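Probable FAD-dependent oxidoreductase PA4991 (Pseudomonas aeruginosa PAO1, PDB 5EZ7) probably functions as a monomeric FAD-dependent oxidoreductase of the DAO family, binding one FAD per subunit, with a physiological substrate that remains unknown. Local coordinates at residues G67-I72 and R327-F332; R95-A100 and E152-V157. All blocks are in the same frame, centred on the assembly; numbering follows the deposited sequence.

Overall arrangement
Contact 1 joins the residues leading into helix 70-73 to the loop between strands 309-320 and 332-336, while contact 2 pairs strand 96-98 with strand 153-155. Along the chain the order is 67-72, 95-100, 152-157 and 327-332, so both halves of contact 2 fall between the two halves of contact 1. The centres are about 22 Å apart and the nearest atoms about 7 Å, without touching. The contacts share no sheet: contact 1 leads into the edge strand of the six-stranded FAD-binding sheet, whereas contact 2 belongs to a small antiparallel sheet. Both approach the cofactor, Ile72 to about 6 Å and Val154 to about 7 Å between side chain and FAD, so distant chain parts meet near it.

Contact 1: residues G67-I72 and R327-F332; sequences GASEAI and RPDNAF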
# COMPACT_ATOMS: atom_id res chain seq x y z
N GLY A 67 -17.16 14.08 -7.70
CA GLY A 67 -18.11 12.97 -7.44
C GLY A 67 -17.43 11.66 -7.03
O GLY A 67 -17.50 11.27 -5.86
N ALA A 68 -16.79 11.00 -8.00
CA ALA A 68 -15.91 9.83 -7.74
C ALA A 68 -14.64 10.28 -6.99
O ALA A 68 -14.27 9.71 -5.95
CB ALA A 68 -15.53 9.14 -9.05
N SER A 69 -14.02 11.34 -7.50
CA SER A 69 -12.84 11.97 -6.89
C SER A 69 -13.04 12.54 -5.46
O SER A 69 -12.09 13.12 -4.91
CB SER A 69 -12.28 13.06 -7.85
OG SER A 69 -10.88 13.23 -7.71
N GLU A 70 -14.23 12.40 -4.86
CA GLU A 70 -14.43 12.76 -3.44
C GLU A 70 -13.63 11.85 -2.51
O GLU A 70 -13.07 12.34 -1.53
CB GLU A 70 -15.92 12.76 -3.01
CG GLU A 70 -16.27 13.82 -1.95
CD GLU A 70 -17.66 14.44 -2.14
OE1 GLU A 70 -18.66 13.70 -1.98
OE2 GLU A 70 -17.76 15.66 -2.43
N ALA A 71 -13.59 10.54 -2.82
CA ALA A 71 -13.05 9.56 -1.87
C ALA A 71 -11.57 9.83 -1.59
O ALA A 71 -11.17 9.98 -0.44
CB ALA A 71 -13.27 8.16 -2.38
N ILE A 72 -10.77 9.93 -2.65
CA ILE A 72 -9.35 10.29 -2.54
C ILE A 72 -9.07 11.65 -1.87
O ILE A 72 -8.11 11.76 -1.10
CB ILE A 72 -8.64 10.20 -3.92
CG1 ILE A 72 -7.12 10.25 -3.77
CG2 ILE A 72 -9.07 11.32 -4.85
CD1 ILE A 72 -6.56 9.02 -3.14
N ARG A 327 -15.62 3.05 -10.08
CA ARG A 327 -15.49 4.50 -9.95
C ARG A 327 -14.00 4.79 -9.79
O ARG A 327 -13.37 4.26 -8.87
CB ARG A 327 -16.26 4.98 -8.72
CG ARG A 327 -17.76 5.00 -8.91
CD ARG A 327 -18.46 5.54 -7.70
NE ARG A 327 -19.85 5.83 -8.02
CZ ARG A 327 -20.68 6.58 -7.29
NH1 ARG A 327 -20.27 7.14 -6.14
NH2 ARG A 327 -21.93 6.78 -7.70
N PRO A 328 -13.41 5.61 -10.67
CA PRO A 328 -11.95 5.75 -10.67
C PRO A 328 -11.16 6.07 -9.36
O PRO A 328 -10.36 5.22 -8.93
CB PRO A 328 -11.72 6.81 -11.74
CG PRO A 328 -12.76 6.48 -12.75
CD PRO A 328 -13.98 6.10 -11.94
N ASP A 329 -11.33 7.22 -8.71
CA ASP A 329 -10.45 7.51 -7.52
C ASP A 329 -11.03 6.88 -6.25
O ASP A 329 -11.17 7.55 -5.22
CB ASP A 329 -10.24 9.01 -7.30
CG ASP A 329 -9.65 9.75 -8.53
OD1 ASP A 329 -8.71 9.22 -9.15
OD2 ASP A 329 -10.12 10.88 -8.85
N ASN A 330 -11.39 5.60 -6.34
CA ASN A 330 -12.08 4.84 -5.27
C ASN A 330 -11.49 3.45 -5.16
O ASN A 330 -10.91 2.93 -6.12
CB ASN A 330 -13.57 4.67 -5.53
CG ASN A 330 -14.30 5.99 -5.58
OD1 ASN A 330 -14.90 6.41 -4.59
ND2 ASN A 330 -14.26 6.65 -6.74
N ALA A 331 -11.62 2.87 -3.98
CA ALA A 331 -11.33 1.47 -3.81
C ALA A 331 -12.36 0.72 -4.63
O ALA A 331 -13.40 1.27 -4.95
CB ALA A 331 -11.44 1.08 -2.34
N PHE A 332 -12.04 -0.51 -5.00
CA PHE A 332 -12.99 -1.40 -5.69
C PHE A 332 -13.36 -2.61 -4.79
O PHE A 332 -12.48 -3.28 -4.19
CB PHE A 332 -12.38 -1.87 -7.02
CG PHE A 332 -13.20 -2.89 -7.74
CD1 PHE A 332 -13.09 -4.25 -7.43
CD2 PHE A 332 -14.15 -2.51 -8.69
CE1 PHE A 332 -13.89 -5.17 -8.08
CE2 PHE A 332 -14.97 -3.44 -9.31
CZ PHE A 332 -14.82 -4.77 -9.02
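Asp329 reaches across to Ser69 and Ile72 with successive parts of its side chain. Asp329 CB lies 3.6 Å from Ile72 CG2, and CG is still beside that methyl. At the tip, Asp329 OD2 accepts a 2.7 Å hydrogen bond from Ser69 OG. The hydroxyl meets this oxygen on its anti side, 27° out of the carboxylate plane. Ser69 holds OG anti to its own backbone N (chi1 -151°), which turns it to the carboxylate. Asn330 follows a different route: its amide lies beside Ala68 and Ala71. Asn330 ND2 gives weak hydrogen bonds to Ala68 O, at 3.2 Å, and to Arg327 O within its own segment, so one amide nitrogen links both backbones. The other branch, Asn330 OD1, sits 3.3 Å from Ala71 CB and receives a weak hydrogen bond from Arg356 of helix 350-364, leaving both ends of this buried amide engaged. Asp352 of the same helix also binds Ala331 N. Asp329 is the centre of an inverse gamma turn, and this turn packs against the start of helix 70-73, with Ile72 near the FAD site, its side chain about 4 Å from that of the FAD-binding Ala348.

Contact 2: residues R95-A100 and E152-V157; sequences RLLSEA and EIVFDV
Leu96 CG stands anti to its carbonyl carbon (chi1 -66°), and chi2 (-172°) extends CD1 and leaves CD2, the other branch, over the Phe155 ring. Leu96 CD2 lies 3.6 Å from the Phe155 ring centroid and only 11° off the normal, a CH-pi contact over the face. Leu96 CD2 also packs 3.4 Å from Ile153 CG2. Asp156 has CG anti to its backbone N, placing OD2 above one face of the Arg95 guanidinium. That salt bridge is long, Arg95 NE to Asp156 OD2 4.0 Å, and no N-H points at the oxygen, so the attraction is probably one of charge alone. The backbones pair antiparallel through a classic beta bulge: Leu97 N and Ser98 N both donate to Val154 O, weakly from Leu97 and almost straight from Ser98. Val154 N returns a bond to Ser98 O at 3.1 Å, while Asp156 N donates to Arg95 O. Within 95-100, Ser98 OG donates to Ala100 O at 2.6 Å, on a lone pair in the carbonyl plane. Strand 153-155 is the middle of a three-stranded antiparallel sheet, between 96-98 and 52-53; Asp156 occupies the N-cap position of helix 157-168, and Leu97 leans on strand 255-261.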
# COMPACT_ATOMS: atom_id res chain seq x y z
N ARG A 95 5.82 6.60 12.22
CA ARG A 95 6.76 7.50 11.62
C ARG A 95 6.23 8.01 10.29
O ARG A 95 5.83 7.23 9.42
CB ARG A 95 8.08 6.77 11.36
CG ARG A 95 9.16 6.84 12.45
CD ARG A 95 10.51 6.30 11.90
NE ARG A 95 11.12 7.19 10.90
CZ ARG A 95 12.32 7.03 10.31
NH1 ARG A 95 12.76 7.95 9.43
NH2 ARG A 95 13.11 5.97 10.56
N LEU A 96 6.21 9.33 10.15
CA LEU A 96 6.13 9.97 8.86
C LEU A 96 7.54 10.22 8.34
O LEU A 96 8.41 10.69 9.07
CB LEU A 96 5.47 11.32 8.98
CG LEU A 96 4.01 11.40 9.38
CD1 LEU A 96 3.54 12.86 9.22
CD2 LEU A 96 3.20 10.41 8.54
N LEU A 97 7.76 9.93 7.08
CA LEU A 97 8.99 10.34 6.46
C LEU A 97 8.96 11.87 6.24
O LEU A 97 9.96 12.54 6.48
CB LEU A 97 9.25 9.55 5.16
CG LEU A 97 9.57 8.05 5.36
CD1 LEU A 97 9.79 7.33 4.03
CD2 LEU A 97 10.78 7.82 6.27
N SER A 98 7.80 12.42 5.86
CA SER A 98 7.68 13.84 5.60
C SER A 98 6.29 14.27 5.91
O SER A 98 5.31 13.56 5.65
CB SER A 98 7.99 14.14 4.15
OG SER A 98 8.03 15.53 3.88
N GLU A 99 6.20 15.46 6.48
CA GLU A 99 4.92 16.06 6.85
C GLU A 99 4.18 16.59 5.64
O GLU A 99 3.04 17.02 5.75
CB GLU A 99 5.18 17.22 7.81
CG GLU A 99 5.87 16.82 9.11
CD GLU A 99 4.94 16.89 10.30
OE1 GLU A 99 3.79 16.41 10.20
OE2 GLU A 99 5.36 17.45 11.35
N ALA A 100 4.87 16.64 4.49
CA ALA A 100 4.35 17.21 3.28
C ALA A 100 5.04 16.55 2.09
O ALA A 100 6.20 16.15 2.16
CB ALA A 100 4.62 18.69 3.26
N GLU A 152 -0.88 16.52 1.32
CA GLU A 152 -0.46 15.13 1.22
C GLU A 152 0.70 14.81 2.18
O GLU A 152 1.49 15.67 2.50
CB GLU A 152 -0.08 14.80 -0.23
CG GLU A 152 -1.20 14.99 -1.26
CD GLU A 152 -0.83 14.50 -2.67
OE1 GLU A 152 -1.72 14.55 -3.57
OE2 GLU A 152 0.34 14.05 -2.88
N ILE A 153 0.77 13.57 2.64
CA ILE A 153 1.67 13.14 3.71
C ILE A 153 2.46 12.00 3.16
O ILE A 153 1.94 11.27 2.29
CB ILE A 153 0.92 12.45 4.88
CG1 ILE A 153 -0.35 13.16 5.30
CG2 ILE A 153 1.81 12.33 6.11
CD1 ILE A 153 -1.29 12.24 6.07
N VAL A 154 3.66 11.78 3.70
CA VAL A 154 4.44 10.58 3.35
C VAL A 154 4.80 9.74 4.57
O VAL A 154 5.51 10.21 5.45
CB VAL A 154 5.74 10.92 2.62
CG1 VAL A 154 6.44 9.65 2.16
CG2 VAL A 154 5.43 11.86 1.46
N PHE A 155 4.35 8.49 4.54
CA PHE A 155 4.41 7.57 5.66
C PHE A 155 5.63 6.69 5.49
O PHE A 155 5.96 6.37 4.38
CB PHE A 155 3.16 6.65 5.73
CG PHE A 155 2.07 7.15 6.64
CD1 PHE A 155 1.28 8.21 6.28
CD2 PHE A 155 1.85 6.56 7.88
CE1 PHE A 155 0.27 8.71 7.13
CE2 PHE A 155 0.85 7.05 8.74
CZ PHE A 155 0.08 8.14 8.36
N ASP A 156 6.28 6.33 6.59
CA ASP A 156 7.24 5.21 6.62
C ASP A 156 6.39 3.94 6.65
O ASP A 156 5.85 3.56 7.70
CB ASP A 156 8.13 5.29 7.89
CG ASP A 156 9.11 4.10 8.02
OD1 ASP A 156 9.22 3.32 7.06
OD2 ASP A 156 9.78 3.95 9.08
N VAL A 157 6.28 3.29 5.50
CA VAL A 157 5.35 2.16 5.33
C VAL A 157 5.71 0.94 6.19
O VAL A 157 4.85 0.40 6.85
CB VAL A 157 5.11 1.77 3.86
CG1 VAL A 157 4.16 0.59 3.77
CG2 VAL A 157 4.50 2.94 3.09